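Local structure of CAIP (Helicobacter cinaedi, 5LBH) at residues 95-98 / 99-103; 138-141 / 142-145. The protein is a Dps-like mini-ferritin antigen that binds iron, probably storing it, and participates in atherosclerotic inflammation by promoting the differentiation of macrophages into foam cells. All coordinates share one frame; numbering follows the deposited sequence.

Interaction 1: residues 95-98 / 99-103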
# COMPACT_ATOMS: atom_id res chain seq x y z
N ALA A 95 -34.01 18.72 -2.51
CA ALA A 95 -33.36 19.77 -1.73
C ALA A 95 -31.95 20.02 -2.25
O ALA A 95 -31.55 21.17 -2.45
CB ALA A 95 -33.32 19.39 -0.25
N VAL A 96 -31.20 18.95 -2.53
CA VAL A 96 -29.81 19.10 -2.95
C VAL A 96 -29.74 19.65 -4.37
O VAL A 96 -28.89 20.49 -4.69
CB VAL A 96 -29.09 17.74 -2.84
CG1 VAL A 96 -27.79 17.72 -3.69
CG2 VAL A 96 -28.85 17.36 -1.38
N LEU A 97 -30.63 19.20 -5.26
CA LEU A 97 -30.64 19.72 -6.62
C LEU A 97 -30.90 21.23 -6.62
O LEU A 97 -30.19 21.98 -7.29
CB LEU A 97 -31.69 19.00 -7.47
CG LEU A 97 -31.94 19.46 -8.92
CD1 LEU A 97 -30.66 19.33 -9.77
CD2 LEU A 97 -33.09 18.73 -9.59
N ALA A 98 -31.87 21.69 -5.82
CA ALA A 98 -32.18 23.11 -5.80
C ALA A 98 -30.98 23.93 -5.32
O ALA A 98 -30.63 24.95 -5.94
CB ALA A 98 -33.39 23.39 -4.92
N ASP A 99 -30.32 23.49 -4.26
CA ASP A 99 -29.16 24.24 -3.78
C ASP A 99 -27.98 24.16 -4.75
O ASP A 99 -27.21 25.12 -4.85
CB ASP A 99 -28.74 23.77 -2.38
CG ASP A 99 -29.66 24.33 -1.29
OD1 ASP A 99 -30.43 25.26 -1.57
OD2 ASP A 99 -29.58 23.86 -0.14
N TYR A 100 -27.83 23.03 -5.45
CA TYR A 100 -26.76 22.91 -6.46
C TYR A 100 -26.95 23.91 -7.60
O TYR A 100 -25.97 24.42 -8.15
CB TYR A 100 -26.72 21.50 -7.03
CG TYR A 100 -25.91 20.53 -6.23
CD1 TYR A 100 -25.39 20.89 -4.99
CD2 TYR A 100 -25.60 19.30 -6.73
CE1 TYR A 100 -24.63 20.01 -4.27
CE2 TYR A 100 -24.84 18.41 -6.02
CZ TYR A 100 -24.36 18.77 -4.79
OH TYR A 100 -23.60 17.87 -4.07
N GLU A 101 -28.20 24.14 -8.01
CA GLU A 101 -28.47 25.13 -9.05
C GLU A 101 -28.09 26.51 -8.57
O GLU A 101 -27.64 27.36 -9.36
CB GLU A 101 -29.96 25.15 -9.39
CG GLU A 101 -30.58 23.80 -9.53
CD GLU A 101 -30.78 23.41 -10.94
OE1 GLU A 101 -29.87 23.72 -11.75
OE2 GLU A 101 -31.81 22.76 -11.23
N TYR A 102 -28.27 26.76 -7.28
CA TYR A 102 -27.86 28.03 -6.70
C TYR A 102 -26.34 28.16 -6.71
O TYR A 102 -25.80 29.17 -7.17
CB TYR A 102 -28.41 28.13 -5.29
CG TYR A 102 -27.87 29.29 -4.51
CD1 TYR A 102 -26.92 29.08 -3.51
CD2 TYR A 102 -28.28 30.58 -4.79
CE1 TYR A 102 -26.43 30.14 -2.78
CE2 TYR A 102 -27.79 31.64 -4.08
CZ TYR A 102 -26.86 31.42 -3.07
OH TYR A 102 -26.35 32.49 -2.36
N PHE A 103 -25.63 27.13 -6.25
CA PHE A 103 -24.17 27.17 -6.28
C PHE A 103 -23.65 27.26 -7.71
O PHE A 103 -22.64 27.93 -7.97
CB PHE A 103 -23.58 25.95 -5.57
CG PHE A 103 -23.53 26.07 -4.06
CD1 PHE A 103 -22.61 26.90 -3.44
CD2 PHE A 103 -24.40 25.32 -3.26
CE1 PHE A 103 -22.54 26.98 -2.03
CE2 PHE A 103 -24.34 25.40 -1.88
CZ PHE A 103 -23.43 26.24 -1.26

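Interaction 2: residues 138-141 / 142-145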
# COMPACT_ATOMS: atom_id res chain seq x y z
N TRP A 138 -26.83 16.85 -13.52
CA TRP A 138 -27.30 15.89 -14.51
C TRP A 138 -27.67 14.55 -13.87
O TRP A 138 -28.63 13.89 -14.29
CB TRP A 138 -26.23 15.67 -15.59
CG TRP A 138 -26.51 14.45 -16.42
CD1 TRP A 138 -27.59 14.25 -17.23
CD2 TRP A 138 -25.72 13.26 -16.51
NE1 TRP A 138 -27.52 13.01 -17.83
CE2 TRP A 138 -26.38 12.38 -17.40
CE3 TRP A 138 -24.51 12.85 -15.94
CZ2 TRP A 138 -25.88 11.11 -17.72
CZ3 TRP A 138 -24.00 11.59 -16.26
CH2 TRP A 138 -24.69 10.74 -17.14
N MET A 139 -26.92 14.12 -12.85
CA MET A 139 -27.19 12.83 -12.24
C MET A 139 -28.43 12.89 -11.36
O MET A 139 -29.24 11.95 -11.36
CB MET A 139 -25.97 12.38 -11.43
CG MET A 139 -24.74 12.04 -12.27
SD MET A 139 -23.36 11.54 -11.20
CE MET A 139 -22.23 10.91 -12.42
N LEU A 140 -28.63 14.00 -10.64
CA LEU A 140 -29.81 14.13 -9.79
C LEU A 140 -31.08 14.24 -10.64
O LEU A 140 -32.12 13.68 -10.27
CB LEU A 140 -29.69 15.34 -8.88
CG LEU A 140 -28.82 15.20 -7.63
CD1 LEU A 140 -28.44 16.58 -7.05
CD2 LEU A 140 -29.53 14.38 -6.59
N LYS A 141 -31.01 14.95 -11.77
CA LYS A 141 -32.18 15.01 -12.65
C LYS A 141 -32.50 13.64 -13.23
O LYS A 141 -33.67 13.27 -13.34
CB LYS A 141 -31.96 16.01 -13.78
CG LYS A 141 -32.03 17.46 -13.36
CD LYS A 141 -31.61 18.33 -14.52
CE LYS A 141 -31.81 19.79 -14.24
NZ LYS A 141 -31.31 20.63 -15.37
N SER A 142 -31.48 12.85 -13.58
CA SER A 142 -31.76 11.51 -14.07
C SER A 142 -32.35 10.65 -12.97
O SER A 142 -33.27 9.86 -13.22
CB SER A 142 -30.49 10.87 -14.63
OG SER A 142 -30.09 11.51 -15.83
N GLN A 143 -31.88 10.84 -11.74
CA GLN A 143 -32.37 10.03 -10.64
C GLN A 143 -33.80 10.40 -10.26
O GLN A 143 -34.58 9.51 -9.90
CB GLN A 143 -31.42 10.17 -9.45
CG GLN A 143 -31.87 9.45 -8.20
CD GLN A 143 -30.92 9.66 -7.04
OE1 GLN A 143 -29.88 10.29 -7.19
NE2 GLN A 143 -31.27 9.11 -5.88
N LEU A 144 -34.19 11.66 -10.40
CA LEU A 144 -35.56 12.09 -10.12
C LEU A 144 -36.49 11.92 -11.32
O LEU A 144 -37.70 12.01 -11.15
CB LEU A 144 -35.57 13.56 -9.67
CG LEU A 144 -34.93 13.88 -8.31
CD1 LEU A 144 -34.56 15.36 -8.20
CD2 LEU A 144 -35.89 13.52 -7.20
N ALA A 145 -35.95 11.65 -12.51
CA ALA A 145 -36.78 11.46 -13.70
C ALA A 145 -37.65 10.20 -13.57
O ALA A 145 -38.80 10.18 -14.03
CB ALA A 145 -35.91 11.36 -14.95
OXT ALA A 145 -37.23 9.18 -13.00

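Interaction 1: residues 95-98 / 99-103
Val96 and Tyr100, one helical turn apart, form the dense side of this local contact within helix 89-116. Their side chains run side by side in the same direction, and the CG1 methyl of Val96 lies 3.8 Å from the centroid of the Tyr100 ring. That vector is only 11° off the ring normal, which identifies a CH-pi contact over the face, close to its centre. The valine torsion explains it: with chi1 161° CG1 sits beside the carbonyl carbon, on the C-terminal side of CB, which places it over the ring of Tyr100. Both residues are buried. Ala136 and Ile137 of helix 120-144 pack on the tyrosine from one neighbouring helix, Ile44 and Phe48 of helix 34-61 from another.

Leu97 and Glu101 repeat the four-residue spacing as a looser pair, although Leu97 also packs on Ile137. Their side chains cross obliquely, and the nearest side-chain approach is Leu97 CD1 to Glu101 OE2 at 3.9 Å, a methyl beside a carboxylate oxygen with no polar complementarity. Next to them, Ala98 faces solvent. The glutamate chain is bent at its second torsion, which folds its carboxylate back towards the leucine.

The backbone that carries these side chains is regular alpha helix: Tyr100 N donates to Val96 O at 2.9 Å, Glu101 N to Leu97 O at 3.0 Å, and Asp99 N to Ala95 O at 3.2 Å. Asp99 OD2 makes a salt bridge to Lys21 and Tyr102 OH a hydrogen bond to Asp14, both on helix 4-28.

The chemistry is therefore divided round the helix. Apolar and aromatic groups meet the bundle interior, the side chains of Asp99 and Tyr102 find polar partners, and the carboxylate of Glu101 gains little from its leucine neighbour beyond van der Waals contact.

Interaction 2: residues 138-141 / 142-145
Trp138 and Ser142 meet one turn apart near the C-terminal end of helix 120-144, where the serine OG stands oblique to the indole. OG lies 3.6 Å from NE1 of Trp138. With CG of Trp138 trans to its backbone nitrogen (chi1 166°), the indole is carried forward along the helix, bringing its pyrrole side alongside the serine. The main chains of the same two residues are joined by a hydrogen bond from Ser142 N to Trp138 O of 3.1 Å.

Round the helix, Leu140 and Gln143 have side chains set at a slant to each other. Their approach is light, with Leu140 CD2 lying 4.1 Å from Gln143 OE1. The glutamine is extended beyond CG, so its amide is held well out from the backbone, and NE2 has a hydrogen-bond partner beyond the two segments. CB and CG of Leu144 lie against Leu140 O, CG at 3.4 Å, and the same oxygen accepts the bond from Leu144 N at 2.9 Å. The Leu144 side chain also packs on Lys90 and Ala93 of helix 89-116. At the chain terminus the bond from Ala145 N to Lys141 O is weak, its N-H...O angle only 122°.

The outer face belongs to the assembly. Trp27 of a second subunit packs on Trp138, Phe34 of that subunit on Met139 and Ser142, and Leu60 of a third subunit on Trp138; backbone hydrogen bonds also join Ser142 to the second subunit. These are the last turns of the final helix of a ferritin-like four-helix bundle, shared between intrachain packing and subunit interfaces, as fits the twelve-subunit shell of Dps-like mini-ferritins.

From the N terminus, helices 4-28 and 34-61 come first, and interaction 1 then lies on helix 89-116. The chain turns after residue 116 and returns as helix 120-144, which carries interaction 2 at its end. Each contact closes only single helical turns, so the two follow in series and neither nest nor cross. Because the two helices run antiparallel, the turns meet in space, with centres about 13 Å apart: Leu140 CD1 lies 3.6 Å from Val96 CG1, and Leu144 CD1 lies 3.9 Å from Leu97 CD2. Together they tie the second helical hairpin of the bundle, with interaction 1 facing the first two helices and interaction 2 reaching neighbouring subunits.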